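Local structure of putative Acetyltransferase (Lactobacillus plantarum WCFS1, 3EFA) at residues I6-S11 and E97-Q102; L64-Q67 and V71-F74; R118-C123 and V140-Q145. The protein probably transfers an acetyl group from acetyl-coenzyme A to an amine, as expected of a member of the GNAT superfamily. All coordinates share one frame; numbering follows the deposited sequence.

Contact 1 of 3, residues I6-S11 and E97-Q102. With FMT (formic acid), chain E.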
loop_
_atom_site.group_PDB
_atom_site.type_symbol
_atom_site.label_atom_id
_atom_site.label_comp_id
_atom_site.label_asym_id
_atom_site.label_seq_id
_atom_site.Cartn_x
_atom_site.Cartn_y
_atom_site.Cartn_z
ATOM N N ILE A 6 -29.621 -0.393 8.365
ATOM C CA ILE A 6 -28.267 0.133 8.161
ATOM C C ILE A 6 -28.283 1.632 7.830
ATOM O O ILE A 6 -29.050 2.068 6.978
ATOM C CB ILE A 6 -27.539 -0.627 7.023
ATOM C CG1 ILE A 6 -27.297 -2.091 7.417
ATOM C CG2 ILE A 6 -26.225 0.074 6.654
ATOM C CD1 ILE A 6 -26.907 -3.011 6.224
ATOM N N ILE A 7 -27.421 2.407 8.486
ATOM C CA ILE A 7 -27.386 3.862 8.313
ATOM C C ILE A 7 -25.990 4.407 7.973
ATOM O O ILE A 7 -25.009 4.084 8.639
ATOM C CB ILE A 7 -27.949 4.591 9.583
ATOM C CG1 ILE A 7 -29.431 4.247 9.774
ATOM C CG2 ILE A 7 -27.745 6.126 9.508
ATOM C CD1 ILE A 7 -30.072 4.948 10.944
ATOM N N PHE A 8 -25.922 5.230 6.927
ATOM C CA PHE A 8 -24.689 5.909 6.518
ATOM C C PHE A 8 -24.854 7.417 6.702
ATOM O O PHE A 8 -25.608 8.034 5.958
ATOM C CB PHE A 8 -24.382 5.657 5.025
ATOM C CG PHE A 8 -24.132 4.216 4.667
ATOM C CD1 PHE A 8 -22.872 3.647 4.838
ATOM C CD2 PHE A 8 -25.145 3.437 4.104
ATOM C CE1 PHE A 8 -22.637 2.304 4.489
ATOM C CE2 PHE A 8 -24.923 2.100 3.748
ATOM C CZ PHE A 8 -23.668 1.528 3.945
ATOM N N SER A 9 -24.147 8.024 7.655
ATOM C CA SER A 9 -24.301 9.469 7.884
ATOM C C SER A 9 -23.411 10.049 8.983
ATOM O O SER A 9 -22.819 9.312 9.775
ATOM C CB SER A 9 -25.775 9.821 8.189
ATOM O OG SER A 9 -26.082 9.661 9.568
ATOM N N ALA A 10 -23.362 11.382 9.039
ATOM C CA ALA A 10 -22.570 12.107 10.039
ATOM C C ALA A 10 -23.400 12.713 11.189
ATOM O O ALA A 10 -22.930 13.618 11.874
ATOM C CB ALA A 10 -21.760 13.206 9.356
ATOM N N SER A 11 -24.623 12.225 11.402
ATOM C CA SER A 11 -25.493 12.808 12.432
ATOM C C SER A 11 -24.992 12.538 13.854
ATOM O O SER A 11 -24.327 11.531 14.114
ATOM C CB SER A 11 -26.949 12.332 12.279
ATOM O OG SER A 11 -27.150 11.020 12.795
ATOM N N GLU A 97 -19.705 -1.273 0.354
ATOM C CA GLU A 97 -19.175 -1.335 -1.017
ATOM C C GLU A 97 -20.168 -0.771 -2.042
ATOM O O GLU A 97 -19.800 0.031 -2.900
ATOM C CB GLU A 97 -18.739 -2.766 -1.399
ATOM C CG GLU A 97 -17.459 -3.232 -0.684
ATOM C CD GLU A 97 -17.049 -4.673 -1.005
ATOM O OE1 GLU A 97 -17.575 -5.269 -1.969
ATOM O OE2 GLU A 97 -16.182 -5.211 -0.286
ATOM N N GLU A 98 -21.428 -1.179 -1.938
ATOM C CA GLU A 98 -22.478 -0.689 -2.831
ATOM C C GLU A 98 -22.713 0.836 -2.670
ATOM O O GLU A 98 -22.866 1.561 -3.660
ATOM C CB GLU A 98 -23.764 -1.516 -2.635
ATOM C CG GLU A 98 -25.042 -0.911 -3.224
ATOM C CD GLU A 98 -25.019 -0.830 -4.748
ATOM O OE1 GLU A 98 -24.554 -1.792 -5.397
ATOM O OE2 GLU A 98 -25.475 0.196 -5.301
ATOM N N TRP A 99 -22.707 1.315 -1.426
ATOM C CA TRP A 99 -22.788 2.754 -1.135
ATOM C C TRP A 99 -21.633 3.538 -1.807
ATOM O O TRP A 99 -21.855 4.592 -2.405
ATOM C CB TRP A 99 -22.806 2.965 0.384
ATOM C CG TRP A 99 -23.021 4.394 0.867
ATOM C CD1 TRP A 99 -24.218 4.993 1.162
ATOM C CD2 TRP A 99 -22.007 5.367 1.154
ATOM N NE1 TRP A 99 -24.010 6.287 1.587
ATOM C CE2 TRP A 99 -22.665 6.543 1.592
ATOM C CE3 TRP A 99 -20.606 5.368 1.064
ATOM C CZ2 TRP A 99 -21.971 7.700 1.947
ATOM C CZ3 TRP A 99 -19.913 6.522 1.419
ATOM C CH2 TRP A 99 -20.594 7.670 1.852
ATOM N N ALA A 100 -20.414 3.006 -1.729
ATOM C CA ALA A 100 -19.245 3.644 -2.343
ATOM C C ALA A 100 -19.267 3.687 -3.882
ATOM O O ALA A 100 -18.940 4.721 -4.492
ATOM C CB ALA A 100 -17.953 2.979 -1.850
ATOM N N THR A 101 -19.635 2.572 -4.512
ATOM C CA THR A 101 -19.742 2.536 -5.972
ATOM C C THR A 101 -20.776 3.536 -6.474
ATOM O O THR A 101 -20.612 4.117 -7.547
ATOM C CB THR A 101 -20.090 1.122 -6.528
ATOM O OG1 THR A 101 -21.422 0.757 -6.146
ATOM C CG2 THR A 101 -19.107 0.077 -6.030
ATOM N N GLN A 102 -21.838 3.739 -5.692
ATOM C CA GLN A 102 -22.872 4.704 -6.050
ATOM C C GLN A 102 -22.312 6.123 -6.080
ATOM O O GLN A 102 -22.845 7.000 -6.757
ATOM C CB GLN A 102 -24.055 4.628 -5.079
ATOM C CG GLN A 102 -24.960 3.414 -5.274
ATOM C CD GLN A 102 -26.078 3.334 -4.235
ATOM O OE1 GLN A 102 -26.118 4.115 -3.278
ATOM N NE2 GLN A 102 -26.989 2.382 -4.420
HETATM C C FMT E . -31.074 -1.765 5.869
HETATM O O1 FMT E . -31.127 -2.645 4.999
HETATM O O2 FMT E . -31.183 -0.551 5.661
#
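Phe8 and Trp99 lie against each other as an offset (parallel-displaced) stack, the one side-chain pair joining 6-11 to 97-102, where the first strand of this GNAT fold packs against helix 88-102. The phenyl ring faces the five-membered ring of the indole, with centroids 4.1 Å apart and planes inclined by 19°. The two side chains come from opposite directions and slide past one another, so each ring lies against the stem of its partner as well as its face. Phe8 CB sits over the pyrrole side of the indole, 3.5 Å from Trp99 NE1, while Trp99 CB rests over the phenyl face, 4.1 Å from the Phe8 ring centroid and only 16° off its normal. These are two reciprocal CH-pi contacts framing the stack. Trp99 reaches across because its CG stands anti to the backbone N (chi1 -174°), which carries the indole off the helix toward the strand. Arg103 adds a cation-pi contact to Trp99, and Leu64 of strand 57-66 touches both aromatic side chains, tying the pair to the sheet. A leucine in place of Phe8 lacks the flat ring, and the indole would probably be left without its stacking partner and freer to turn. Two residues earlier in the strand, a formate, probably from the crystallisation liquor, accepts a hydrogen bond from Ile6 N. Within the stack itself, the closest approach brings Phe8 CD2 to 3.5 Å from Trp99 CD1.

Contact 2 of 3, residues L64-Q67 and V71-F74. With FMT (formic acid), chain B.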
loop_
_atom_site.group_PDB
_atom_site.type_symbol
_atom_site.label_atom_id
_atom_site.label_comp_id
_atom_site.label_asym_id
_atom_site.label_seq_id
_atom_site.Cartn_x
_atom_site.Cartn_y
_atom_site.Cartn_z
ATOM N N LEU A 64 -16.064 5.601 7.232
ATOM C CA LEU A 64 -15.805 5.885 5.818
ATOM C C LEU A 64 -14.648 6.888 5.647
ATOM O O LEU A 64 -14.716 8.012 6.151
ATOM C CB LEU A 64 -17.099 6.335 5.115
ATOM C CG LEU A 64 -18.136 5.193 5.184
ATOM C CD1 LEU A 64 -19.540 5.652 5.510
ATOM C CD2 LEU A 64 -18.121 4.305 3.920
ATOM N N GLU A 65 -13.583 6.445 4.967
ATOM C CA GLU A 65 -12.360 7.232 4.769
ATOM C C GLU A 65 -11.955 7.329 3.278
ATOM O O GLU A 65 -11.029 6.638 2.821
ATOM C CB GLU A 65 -11.191 6.653 5.593
ATOM C CG GLU A 65 -11.514 6.368 7.068
ATOM C CD GLU A 65 -10.349 5.738 7.850
ATOM O OE1 GLU A 65 -9.207 5.691 7.325
ATOM O OE2 GLU A 65 -10.580 5.283 8.995
ATOM N N PRO A 66 -12.621 8.220 2.525
ATOM C CA PRO A 66 -12.288 8.420 1.097
ATOM C C PRO A 66 -10.817 8.805 0.895
ATOM O O PRO A 66 -10.292 9.610 1.675
ATOM C CB PRO A 66 -13.146 9.616 0.671
ATOM C CG PRO A 66 -13.941 10.058 1.890
ATOM C CD PRO A 66 -13.506 9.264 3.086
ATOM N N GLN A 67 -10.180 8.245 -0.133
ATOM C CA GLN A 67 -8.809 8.590 -0.498
ATOM C C GLN A 67 -8.794 9.198 -1.912
ATOM O O GLN A 67 -9.836 9.295 -2.553
ATOM C CB GLN A 67 -7.913 7.344 -0.445
ATOM C CG GLN A 67 -8.045 6.532 0.838
ATOM C CD GLN A 67 -7.393 7.217 2.031
ATOM O OE1 GLN A 67 -6.261 7.706 1.926
ATOM N NE2 GLN A 67 -8.112 7.271 3.173
ATOM N N VAL A 71 -10.391 5.704 -4.672
ATOM C CA VAL A 71 -10.202 4.624 -3.710
ATOM C C VAL A 71 -10.896 4.955 -2.379
ATOM O O VAL A 71 -10.646 6.012 -1.789
ATOM C CB VAL A 71 -8.692 4.340 -3.467
ATOM C CG1 VAL A 71 -8.507 3.282 -2.383
ATOM C CG2 VAL A 71 -7.997 3.902 -4.777
HETATM N N MSE A 72 -11.788 4.065 -1.932
HETATM C CA MSE A 72 -12.437 4.201 -0.626
HETATM C C MSE A 72 -11.793 3.290 0.402
HETATM O O MSE A 72 -11.714 2.082 0.198
HETATM C CB MSE A 72 -13.927 3.872 -0.701
HETATM C CG MSE A 72 -14.589 3.796 0.679
HETATM SE SE MSE A 72 -14.780 5.523 1.615
HETATM C CE MSE A 72 -15.903 6.392 0.256
ATOM N N ARG A 73 -11.325 3.865 1.503
ATOM C CA ARG A 73 -10.830 3.045 2.605
ATOM C C ARG A 73 -11.922 2.888 3.678
ATOM O O ARG A 73 -12.566 3.871 4.073
ATOM C CB ARG A 73 -9.522 3.607 3.187
ATOM C CG ARG A 73 -8.984 2.826 4.396
ATOM C CD ARG A 73 -7.809 3.558 5.052
ATOM N NE ARG A 73 -6.748 3.775 4.084
ATOM C CZ ARG A 73 -5.669 4.530 4.276
ATOM N NH1 ARG A 73 -5.496 5.177 5.421
ATOM N NH2 ARG A 73 -4.769 4.642 3.304
ATOM N N PHE A 74 -12.152 1.647 4.103
ATOM C CA PHE A 74 -13.074 1.352 5.201
ATOM C C PHE A 74 -12.270 1.099 6.487
ATOM O O PHE A 74 -11.469 0.162 6.536
ATOM C CB PHE A 74 -13.905 0.107 4.886
ATOM C CG PHE A 74 -14.598 0.142 3.543
ATOM C CD1 PHE A 74 -15.758 0.901 3.355
ATOM C CD2 PHE A 74 -14.108 -0.612 2.472
ATOM C CE1 PHE A 74 -16.413 0.921 2.122
ATOM C CE2 PHE A 74 -14.751 -0.601 1.230
ATOM C CZ PHE A 74 -15.906 0.165 1.050
HETATM C C FMT B . -1.826 6.347 5.185
HETATM O O1 FMT B . -2.646 6.774 4.378
HETATM O O2 FMT B . -1.883 5.215 5.662
#
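Gln67 lays its side-chain amide flat over the guanidinium of Arg73, the planes only 8° apart and Gln67 NE2 about 3.8 Å above the centre of the Arg73 group. The stack lies on the Glu65-Arg73 face of an antiparallel beta hairpin, in which Glu65 and Arg73 form the hydrogen-bonded pair, flanked by the non-hydrogen-bonded pairs Leu64-Phe74 and Pro66-Met72. Glu65 N donates a hydrogen bond to Arg73 O at 2.9 Å, and Arg73 N returns a bond to Glu65 O; toward the turn, Gln67 N adds a bond to Val71 O at 2.8 Å.

The amide is fixed by a bond of its own. Gln67 bends at chi2 (-73°), which folds NE2 back to Glu65 O at 3.0 Å. That oxygen is thus gripped by Gln67 NE2 and Arg73 N from opposite faces of its carbonyl plane. Glu65 passes beside the arginine without a salt bridge: Glu65 OE1 lies against Arg73 CD at 3.4 Å, while its other oxygen pairs with Arg63. The guanidinium is held by a salt bridge from Arg73 NE to Glu109, and a formate, probably from the crystallisation liquor, sits at its edge, its O1 3.2 Å from Arg73 NH2.

On the other face of the sheet the packing is apolar. The selenium of Met72, a selenomethionine, tucks against the backbone at 3.6 Å from Pro66 N, and Leu64 CD2 meets the edge of the Phe74 ring. This face is covered by helix 88-102, through Trp99 on Leu64 and Leu93 and Ala96 on Phe74, while strand 107-113 continues the sheet beyond strand 71-79.

Contact 3 of 3, residues R118-C123 and V140-Q145. With FMT (formic acid), chain D.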
loop_
_atom_site.group_PDB
_atom_site.type_symbol
_atom_site.label_atom_id
_atom_site.label_comp_id
_atom_site.label_asym_id
_atom_site.label_seq_id
_atom_site.Cartn_x
_atom_site.Cartn_y
_atom_site.Cartn_z
ATOM N N ARG A 118 -7.553 -13.908 5.834
ATOM C CA ARG A 118 -8.415 -14.878 5.152
ATOM C C ARG A 118 -9.848 -14.401 5.017
ATOM O O ARG A 118 -10.474 -14.567 3.966
ATOM C CB ARG A 118 -8.407 -16.233 5.860
ATOM C CG ARG A 118 -9.318 -17.264 5.180
ATOM C CD ARG A 118 -9.351 -18.594 5.934
ATOM N NE ARG A 118 -10.046 -19.678 5.224
ATOM C CZ ARG A 118 -10.069 -19.855 3.902
ATOM N NH1 ARG A 118 -9.425 -19.025 3.088
ATOM N NH2 ARG A 118 -10.735 -20.884 3.387
ATOM N N PHE A 119 -10.366 -13.830 6.100
ATOM C CA PHE A 119 -11.689 -13.219 6.103
ATOM C C PHE A 119 -11.846 -12.267 4.908
ATOM O O PHE A 119 -12.786 -12.404 4.120
ATOM C CB PHE A 119 -11.910 -12.490 7.433
ATOM C CG PHE A 119 -13.195 -11.709 7.508
ATOM C CD1 PHE A 119 -14.401 -12.344 7.792
ATOM C CD2 PHE A 119 -13.197 -10.333 7.321
ATOM C CE1 PHE A 119 -15.595 -11.616 7.875
ATOM C CE2 PHE A 119 -14.376 -9.606 7.401
ATOM C CZ PHE A 119 -15.579 -10.248 7.678
ATOM N N TYR A 120 -10.914 -11.326 4.753
ATOM C CA TYR A 120 -11.017 -10.354 3.662
ATOM C C TYR A 120 -10.813 -10.981 2.278
ATOM O O TYR A 120 -11.402 -10.518 1.297
ATOM C CB TYR A 120 -10.114 -9.122 3.899
ATOM C CG TYR A 120 -10.648 -8.239 5.016
ATOM C CD1 TYR A 120 -11.853 -7.549 4.868
ATOM C CD2 TYR A 120 -9.971 -8.115 6.226
ATOM C CE1 TYR A 120 -12.365 -6.760 5.889
ATOM C CE2 TYR A 120 -10.472 -7.324 7.255
ATOM C CZ TYR A 120 -11.673 -6.647 7.079
ATOM O OH TYR A 120 -12.182 -5.856 8.096
ATOM N N GLU A 121 -9.999 -12.034 2.205
ATOM C CA GLU A 121 -9.842 -12.781 0.955
ATOM C C GLU A 121 -11.170 -13.432 0.509
ATOM O O GLU A 121 -11.514 -13.398 -0.675
ATOM C CB GLU A 121 -8.705 -13.808 1.058
ATOM C CG GLU A 121 -7.320 -13.147 1.142
ATOM C CD GLU A 121 -6.159 -14.126 1.282
ATOM O OE1 GLU A 121 -6.369 -15.275 1.732
ATOM O OE2 GLU A 121 -5.020 -13.730 0.953
ATOM N N LEU A 122 -11.923 -14.000 1.452
ATOM C CA LEU A 122 -13.245 -14.535 1.124
ATOM C C LEU A 122 -14.177 -13.453 0.577
ATOM O O LEU A 122 -15.056 -13.744 -0.241
ATOM C CB LEU A 122 -13.900 -15.210 2.330
ATOM C CG LEU A 122 -13.441 -16.633 2.653
ATOM C CD1 LEU A 122 -14.176 -17.133 3.863
ATOM C CD2 LEU A 122 -13.649 -17.581 1.464
ATOM N N CYS A 123 -13.984 -12.215 1.027
ATOM C CA CYS A 123 -14.790 -11.101 0.529
ATOM C C CYS A 123 -14.238 -10.519 -0.772
ATOM O O CYS A 123 -14.810 -9.573 -1.318
ATOM C CB CYS A 123 -14.942 -9.993 1.584
ATOM S SG CYS A 123 -15.789 -10.496 3.109
ATOM N N VAL A 140 -1.565 -5.704 7.155
ATOM C CA VAL A 140 -1.412 -5.927 5.721
ATOM C C VAL A 140 -2.287 -4.966 4.935
ATOM O O VAL A 140 -3.411 -4.672 5.331
ATOM C CB VAL A 140 -1.752 -7.377 5.299
ATOM C CG1 VAL A 140 -0.554 -8.307 5.534
ATOM C CG2 VAL A 140 -3.018 -7.883 6.017
ATOM N N ILE A 141 -1.760 -4.474 3.819
ATOM C CA ILE A 141 -2.500 -3.567 2.948
ATOM C C ILE A 141 -3.236 -4.381 1.884
ATOM O O ILE A 141 -2.612 -5.153 1.152
ATOM C CB ILE A 141 -1.538 -2.547 2.282
ATOM C CG1 ILE A 141 -0.568 -1.971 3.322
ATOM C CG2 ILE A 141 -2.308 -1.427 1.579
ATOM C CD1 ILE A 141 -1.232 -1.155 4.402
HETATM N N MSE A 142 -4.556 -4.212 1.799
HETATM C CA MSE A 142 -5.387 -5.016 0.895
HETATM C C MSE A 142 -6.265 -4.173 -0.040
HETATM O O MSE A 142 -6.772 -3.124 0.344
HETATM C CB MSE A 142 -6.255 -6.016 1.693
HETATM C CG MSE A 142 -5.465 -6.849 2.719
HETATM SE SE MSE A 142 -6.441 -8.328 3.604
HETATM C CE MSE A 142 -6.611 -9.501 2.040
ATOM N N HIS A 143 -6.447 -4.643 -1.272
ATOM C CA HIS A 143 -7.316 -3.949 -2.219
ATOM C C HIS A 143 -8.319 -4.887 -2.898
ATOM O O HIS A 143 -8.148 -6.106 -2.918
ATOM C CB HIS A 143 -6.486 -3.168 -3.258
ATOM C CG HIS A 143 -5.758 -1.991 -2.680
ATOM N ND1 HIS A 143 -4.421 -2.033 -2.343
ATOM C CD2 HIS A 143 -6.194 -0.755 -2.331
ATOM C CE1 HIS A 143 -4.061 -0.869 -1.829
ATOM N NE2 HIS A 143 -5.119 -0.077 -1.807
ATOM N N LYS A 144 -9.380 -4.301 -3.434
ATOM C CA LYS A 144 -10.399 -5.040 -4.163
ATOM C C LYS A 144 -11.003 -4.132 -5.225
ATOM O O LYS A 144 -11.292 -2.966 -4.962
ATOM C CB LYS A 144 -11.507 -5.504 -3.205
ATOM C CG LYS A 144 -12.712 -6.115 -3.917
ATOM C CD LYS A 144 -13.806 -6.565 -2.957
ATOM C CE LYS A 144 -14.967 -7.176 -3.737
ATOM N NZ LYS A 144 -16.123 -7.567 -2.875
ATOM N N GLN A 145 -11.196 -4.658 -6.427
ATOM C CA GLN A 145 -11.947 -3.922 -7.441
ATOM C C GLN A 145 -13.441 -3.998 -7.135
ATOM O O GLN A 145 -13.979 -5.078 -6.895
ATOM C CB GLN A 145 -11.669 -4.473 -8.841
ATOM C CG GLN A 145 -12.378 -3.704 -9.957
ATOM C CD GLN A 145 -11.687 -3.841 -11.316
ATOM O OE1 GLN A 145 -10.568 -4.357 -11.413
ATOM N NE2 GLN A 145 -12.351 -3.367 -12.367
HETATM C C FMT D . -9.585 -7.994 -6.272
HETATM O O1 FMT D . -9.892 -7.248 -7.207
HETATM O O2 FMT D . -8.477 -8.033 -5.726
#
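Helix 117-122 packs on one face of strand 139-145 in the C-terminal half of the GNAT fold, the backbones nearest at Tyr120 and Met142, whose CA atoms are 8.2 Å apart. Met142, a selenomethionine, spans much of this gap. Its CG is anti to the carbonyl carbon (chi1 -50°) and the chain runs on extended before bending at chi3, which sets the selenium beside Tyr120 CB at 3.8 Å. The terminal methyl is turned onward to the next residue of the helix, with Met142 CE 3.8 Å from Glu121 CG; these two side chains cross at about a right angle. Relative to the Tyr120 ring the selenium stands obliquely, 5.4 Å from the centroid, making a Met-aromatic contact. The phenol itself leads away from the strand, toward Leu93 of helix 88-102 and Ile110 of strand 107-113, while the carboxylate of Glu121 is engaged by Gln117.

Lys144 makes the polar link. Fully extended from a chi1 of 172°, it reaches the residue just past the helix and also forms a salt bridge with Glu97 of helix 88-102, joining both helices to the strand. On the strand backbone, a formate, probably from the crystallisation liquor and also bound by Arg126, accepts a hydrogen bond from Gln145 N. The lysine's other bond is directed almost straight at a carbonyl: Lys144 NZ donates to Cys123 O at 2.9 Å, with a C=O...N angle of 173°.

Overall arrangement
All three contacts reach the same mixed sheet, whose strands follow the order 5-9, 48-52, 57-66, 71-79, 107-113, 139-145, 126-129. Contact 1 lies toward the first edge, contact 2 in the middle and contact 3 toward the other end. Along the chain, contact 2 is nested inside the loop closed by contact 1, and contact 3 follows both. Contacts 1 and 2, with centres about 11 Å apart, touch directly, Glu97 packing on Phe74. Contacts 1 and 3, with centres about 20 Å apart, are joined by the Glu97-Lys144 salt bridge; contacts 2 and 3, centres about 14 Å apart, do not touch. Helix 88-102 thus links strands 5-9, 57-66, 71-79 and 139-145 across the GNAT sheet.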